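Local atomic coordinates of cobalt-precorrin-5B C(1)-methyltransferase (Archaeoglobus fulgidus, PDB entry 1SR8), a protein that probably catalyses the S-adenosylmethionine-dependent methylation of C-1 of cobalt-precorrin-5B, giving cobalt-precorrin-6A in the anaerobic route to adenosylcobalamin. Residues Ala212-Arg217 against Pro232-Val237; Lys249-Phe254 against Val277-Ile282. All coordinates share one frame; numbering follows the deposited sequence.

The two contacts follow one another along the chain, neither nested nor crossed, and both belong to one four-stranded parallel sheet. Strand 210-214 comes first in the chain. Helix 217-226 then carries the chain back to strand 231-234, and contact 1 closes this beta-alpha-beta unit at one edge. The next strand, 248-253, goes in on the other side of 210-214. After helices 255-262 and 265-273, strand 278-281 pairs with strand 248-253, and contact 2 closes that longer connection at the opposite edge. Between the contacts, probable hydrogen bonds join Ile213 to Ile250 and Val252, while Thr215 packs on Gly253, so the four strands are continuous from edge to edge.

Contact 1: residues Ala212-Arg217 against Pro232-Val237; sequences AITTGR and PFVFGV
Thr214 and Val234 sit on the same face of the sheet, paired in parallel register, and their side chains run across each other at a slant. Thr214 OG1 lies between its own backbone N and carbonyl carbon (chi1 74°), which turns the hydroxyl toward the neighbouring strand. There it donates to Phe233 O at 2.7 Å from above the carbonyl plane, 43° out of it. The backbone N of Thr214 reaches the same Phe233 O at 2.9 Å, nearly in line with the carbonyl, so two donors of one residue grip a single oxygen. Val234 CG2 leans on the hydroxyl, 3.6 Å from Thr214 OG1, while its CG1 branch extends to Gly216 CA at 3.9 Å.

Ile213 shares the other face with Phe233, and its CG2 methyl meets Phe235 CB at 3.9 Å just past the strand end, approaching the ring only obliquely. Parallel pairing continues with Phe233 N to Ala212 O and Phe235 N to Thr214 O, the latter 2.9 Å; Gly236 N adds a weak bond to the same Thr214 oxygen. Proline suits position 232 because the N-H donors to the facing segment come from Phe233 and Phe235. Gly236 bends the chain at positive phi, and its CA comes 3.3 Å from Thr215 O. Gly216 occupies the N-cap position of helix 217-226, whose Ala219 and Trp220 pack on Thr214.

Outside the pair, Val234 N bonds Glu7 and Val234 O bonds Lys201, whereas buried Gly236 O has no partner. Threonine thus joins the strands through backbone and side chain together, donating twice to Phe233 O while its own carbonyl accepts from Phe235 N.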
loop_
_atom_site.group_PDB
_atom_site.type_symbol
_atom_site.label_atom_id
_atom_site.label_comp_id
_atom_site.label_asym_id
_atom_site.label_seq_id
_atom_site.Cartn_x
_atom_site.Cartn_y
_atom_site.Cartn_z
ATOM N N ALA A 212 5.711 17.178 -8.383
ATOM C CA ALA A 212 6.809 16.500 -7.712
ATOM C C ALA A 212 6.736 15.007 -8.078
ATOM O O ALA A 212 5.738 14.340 -7.803
ATOM C CB ALA A 212 6.702 16.684 -6.202
ATOM N N ILE A 213 7.780 14.501 -8.726
ATOM C CA ILE A 213 7.849 13.089 -9.117
ATOM C C ILE A 213 8.552 12.341 -7.976
ATOM O O ILE A 213 9.773 12.438 -7.823
ATOM C CB ILE A 213 8.669 12.913 -10.423
ATOM C CG1 ILE A 213 8.133 13.856 -11.506
ATOM C CG2 ILE A 213 8.590 11.464 -10.903
ATOM C CD1 ILE A 213 9.027 13.962 -12.731
ATOM N N THR A 214 7.784 11.604 -7.176
ATOM C CA THR A 214 8.349 10.887 -6.038
ATOM C C THR A 214 8.402 9.371 -6.215
ATOM O O THR A 214 7.664 8.806 -7.018
ATOM C CB THR A 214 7.581 11.245 -4.748
ATOM O OG1 THR A 214 6.294 10.608 -4.735
ATOM C CG2 THR A 214 7.389 12.754 -4.683
ATOM N N THR A 215 9.292 8.723 -5.460
ATOM C CA THR A 215 9.487 7.272 -5.531
ATOM C C THR A 215 8.529 6.427 -4.684
ATOM O O THR A 215 8.287 5.256 -4.990
ATOM C CB THR A 215 10.938 6.886 -5.144
ATOM O OG1 THR A 215 11.264 7.459 -3.874
ATOM C CG2 THR A 215 11.914 7.383 -6.181
ATOM N N GLY A 216 7.988 7.010 -3.625
ATOM C CA GLY A 216 7.079 6.267 -2.781
ATOM C C GLY A 216 6.314 7.192 -1.864
ATOM O O GLY A 216 6.434 8.415 -1.970
ATOM N N ARG A 217 5.537 6.618 -0.953
ATOM C CA ARG A 217 4.743 7.411 -0.031
ATOM C C ARG A 217 5.571 8.326 0.872
ATOM O O ARG A 217 5.181 9.458 1.115
ATOM C CB ARG A 217 3.864 6.492 0.826
ATOM C CG ARG A 217 2.917 7.215 1.793
ATOM C CD ARG A 217 1.904 8.089 1.056
ATOM N NE ARG A 217 0.869 8.569 1.965
ATOM C CZ ARG A 217 -0.307 9.049 1.572
ATOM N NH1 ARG A 217 -0.593 9.123 0.279
ATOM N NH2 ARG A 217 -1.210 9.416 2.469
ATOM N N PRO A 232 2.225 16.670 -5.757
ATOM C CA PRO A 232 2.935 15.418 -5.482
ATOM C C PRO A 232 2.304 14.164 -6.085
ATOM O O PRO A 232 1.111 13.891 -5.899
ATOM C CB PRO A 232 2.993 15.389 -3.956
ATOM C CG PRO A 232 1.691 16.011 -3.570
ATOM C CD PRO A 232 1.525 17.162 -4.553
ATOM N N PHE A 233 3.136 13.420 -6.810
ATOM C CA PHE A 233 2.749 12.184 -7.483
ATOM C C PHE A 233 3.758 11.093 -7.181
ATOM O O PHE A 233 4.938 11.369 -6.969
ATOM C CB PHE A 233 2.703 12.397 -9.001
ATOM C CG PHE A 233 1.529 13.207 -9.458
ATOM C CD1 PHE A 233 0.264 12.627 -9.553
ATOM C CD2 PHE A 233 1.666 14.566 -9.737
ATOM C CE1 PHE A 233 -0.841 13.384 -9.914
ATOM C CE2 PHE A 233 0.558 15.334 -10.099
ATOM C CZ PHE A 233 -0.691 14.745 -10.186
ATOM N N VAL A 234 3.291 9.850 -7.154
ATOM C CA VAL A 234 4.179 8.730 -6.917
ATOM C C VAL A 234 4.325 7.999 -8.234
ATOM O O VAL A 234 3.351 7.492 -8.783
ATOM C CB VAL A 234 3.615 7.752 -5.879
ATOM C CG1 VAL A 234 4.534 6.546 -5.776
ATOM C CG2 VAL A 234 3.491 8.433 -4.535
ATOM N N PHE A 235 5.544 7.957 -8.752
ATOM C CA PHE A 235 5.801 7.275 -10.008
ATOM C C PHE A 235 6.768 6.115 -9.812
ATOM O O PHE A 235 7.155 5.451 -10.776
ATOM C CB PHE A 235 6.355 8.266 -11.040
ATOM C CG PHE A 235 5.286 9.017 -11.778
ATOM C CD1 PHE A 235 4.776 8.528 -12.971
ATOM C CD2 PHE A 235 4.746 10.187 -11.247
ATOM C CE1 PHE A 235 3.734 9.191 -13.628
ATOM C CE2 PHE A 235 3.709 10.853 -11.894
ATOM C CZ PHE A 235 3.203 10.351 -13.088
ATOM N N GLY A 236 7.153 5.869 -8.560
ATOM C CA GLY A 236 8.079 4.785 -8.282
ATOM C C GLY A 236 9.360 4.894 -9.097
ATOM O O GLY A 236 10.058 5.910 -9.051
ATOM N N VAL A 237 9.681 3.854 -9.854
ATOM C CA VAL A 237 10.890 3.876 -10.659
ATOM C C VAL A 237 10.600 4.332 -12.082
ATOM O O VAL A 237 11.512 4.441 -12.905
ATOM C CB VAL A 237 11.551 2.484 -10.700
ATOM C CG1 VAL A 237 11.835 2.006 -9.270
ATOM C CG2 VAL A 237 10.649 1.502 -11.442
#

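Contact 2: residues Lys249-Phe254 against Val277-Ile282; sequences KIIVGF and VRVVVI
Ile282 CG1 sits over the face of the Phe254 ring, 3.7 Å above its plane and near its centre, a CH-pi contact. A chi1 of 47° puts CG1 between the backbone N and carbonyl carbon of Ile282, which brings the branch over the ring and carries CD1 on to Phe254 CE1 at 3.6 Å. The same CD1 meets Val252 CG1 at 3.8 Å, joining this partly solvent-facing rim to the strand.

Further back the strands are zipped closely. Ile251 and Val279 stand side by side, Ile251 CD1 3.8 Å from Val279 CG2, and Leu258 of helix 255-262 packs on both. Val252 and Val280 do likewise on the other face, where Tyr222 touches them. Val280 N donates to Ile251 O at 2.6 Å and 173°, flanked by Ile251 N to Arg278 O, Gly253 N to Val280 O and Ile282 N to Gly253 O. Buried Val277 fits tightly too, its CG1 3.1 Å from Lys249 O and crossing Ile251.

Only the backbone pairing loosens here: a water donates to Lys249 O and accepts from Arg278 N at 2.7 Å. Arg278 is exposed; one face of its guanidinium, toward the rim, rests near Val280 CG2, with Phe227 also against it. The amine of Lys249 binds His245 O.

Four direct backbone bonds thus hold the parallel pair, beta-branched apolar residues pack both faces, and water replaces one pairing at the start.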
loop_
_atom_site.group_PDB
_atom_site.type_symbol
_atom_site.label_atom_id
_atom_site.label_comp_id
_atom_site.label_asym_id
_atom_site.label_seq_id
_atom_site.Cartn_x
_atom_site.Cartn_y
_atom_site.Cartn_z
ATOM N N LYS A 249 8.965 20.286 -13.132
ATOM C CA LYS A 249 9.137 19.009 -12.456
ATOM C C LYS A 249 10.262 18.981 -11.446
ATOM O O LYS A 249 11.310 19.593 -11.633
ATOM C CB LYS A 249 9.401 17.917 -13.488
ATOM C CG LYS A 249 8.269 17.707 -14.448
ATOM C CD LYS A 249 8.788 17.248 -15.785
ATOM C CE LYS A 249 9.498 18.378 -16.493
ATOM N NZ LYS A 249 9.699 18.063 -17.928
ATOM N N ILE A 250 10.038 18.253 -10.368
ATOM C CA ILE A 250 11.056 18.097 -9.352
ATOM C C ILE A 250 11.027 16.612 -8.982
ATOM O O ILE A 250 9.956 16.014 -8.888
ATOM C CB ILE A 250 10.771 19.007 -8.115
ATOM C CG1 ILE A 250 12.060 19.218 -7.323
ATOM C CG2 ILE A 250 9.698 18.395 -7.214
ATOM C CD1 ILE A 250 11.913 20.201 -6.180
ATOM N N ILE A 251 12.201 16.008 -8.831
ATOM C CA ILE A 251 12.284 14.596 -8.465
ATOM C C ILE A 251 12.673 14.448 -6.998
ATOM O O ILE A 251 13.684 14.993 -6.557
ATOM C CB ILE A 251 13.324 13.844 -9.330
ATOM C CG1 ILE A 251 12.914 13.911 -10.803
ATOM C CG2 ILE A 251 13.436 12.396 -8.865
ATOM C CD1 ILE A 251 13.912 13.296 -11.748
ATOM N N VAL A 252 11.855 13.723 -6.244
ATOM C CA VAL A 252 12.116 13.485 -4.827
ATOM C C VAL A 252 12.046 11.978 -4.576
ATOM O O VAL A 252 11.058 11.330 -4.928
ATOM C CB VAL A 252 11.071 14.193 -3.934
ATOM C CG1 VAL A 252 11.431 14.009 -2.462
ATOM C CG2 VAL A 252 10.982 15.672 -4.308
ATOM N N GLY A 253 13.096 11.415 -3.989
ATOM C CA GLY A 253 13.087 9.991 -3.723
ATOM C C GLY A 253 14.245 9.522 -2.869
ATOM O O GLY A 253 15.171 10.279 -2.583
ATOM N N PHE A 254 14.185 8.263 -2.454
ATOM C CA PHE A 254 15.243 7.684 -1.644
ATOM C C PHE A 254 16.263 7.000 -2.551
ATOM O O PHE A 254 15.929 6.523 -3.639
ATOM C CB PHE A 254 14.663 6.688 -0.636
ATOM C CG PHE A 254 13.806 7.329 0.427
ATOM C CD1 PHE A 254 12.508 7.738 0.146
ATOM C CD2 PHE A 254 14.300 7.533 1.706
ATOM C CE1 PHE A 254 11.710 8.343 1.130
ATOM C CE2 PHE A 254 13.513 8.137 2.693
ATOM C CZ PHE A 254 12.216 8.541 2.401
ATOM N N VAL A 277 16.289 18.751 -14.537
ATOM C CA VAL A 277 15.360 18.615 -13.419
ATOM C C VAL A 277 16.088 18.283 -12.119
ATOM O O VAL A 277 16.919 17.376 -12.064
ATOM C CB VAL A 277 14.316 17.517 -13.700
ATOM C CG1 VAL A 277 13.334 17.422 -12.550
ATOM C CG2 VAL A 277 13.578 17.829 -14.985
ATOM N N ARG A 278 15.767 19.030 -11.071
ATOM C CA ARG A 278 16.392 18.816 -9.783
ATOM C C ARG A 278 15.965 17.477 -9.194
ATOM O O ARG A 278 14.800 17.089 -9.305
ATOM C CB ARG A 278 16.007 19.936 -8.812
ATOM C CG ARG A 278 16.660 19.803 -7.449
ATOM C CD ARG A 278 16.145 20.835 -6.470
ATOM N NE ARG A 278 16.802 20.707 -5.172
ATOM C CZ ARG A 278 16.482 21.421 -4.099
ATOM N NH1 ARG A 278 15.509 22.318 -4.172
ATOM N NH2 ARG A 278 17.125 21.234 -2.951
ATOM N N VAL A 279 16.919 16.774 -8.581
ATOM C CA VAL A 279 16.656 15.495 -7.925
ATOM C C VAL A 279 17.010 15.629 -6.448
ATOM O O VAL A 279 18.172 15.840 -6.102
ATOM C CB VAL A 279 17.501 14.350 -8.510
ATOM C CG1 VAL A 279 17.206 13.062 -7.764
ATOM C CG2 VAL A 279 17.195 14.180 -9.980
ATOM N N VAL A 280 15.999 15.527 -5.589
ATOM C CA VAL A 280 16.186 15.619 -4.146
ATOM C C VAL A 280 16.249 14.215 -3.556
ATOM O O VAL A 280 15.251 13.491 -3.525
ATOM C CB VAL A 280 15.023 16.371 -3.470
ATOM C CG1 VAL A 280 15.269 16.465 -1.978
ATOM C CG2 VAL A 280 14.865 17.751 -4.085
ATOM N N VAL A 281 17.428 13.824 -3.095
ATOM C CA VAL A 281 17.592 12.512 -2.511
ATOM C C VAL A 281 17.456 12.634 -0.996
ATOM O O VAL A 281 18.211 13.355 -0.343
ATOM C CB VAL A 281 18.967 11.909 -2.883
ATOM C CG1 VAL A 281 19.062 10.466 -2.392
ATOM C CG2 VAL A 281 19.163 11.966 -4.387
ATOM N N ILE A 282 16.460 11.947 -0.452
ATOM C CA ILE A 282 16.201 11.957 0.981
ATOM C C ILE A 282 16.533 10.592 1.581
ATOM O O ILE A 282 16.907 9.681 0.807
ATOM C CB ILE A 282 14.724 12.293 1.278
ATOM C CG1 ILE A 282 13.811 11.465 0.373
ATOM C CG2 ILE A 282 14.472 13.769 1.059
ATOM C CD1 ILE A 282 12.330 11.799 0.503
HETATM O O HOH W 1 13.997 21.117 -11.147
#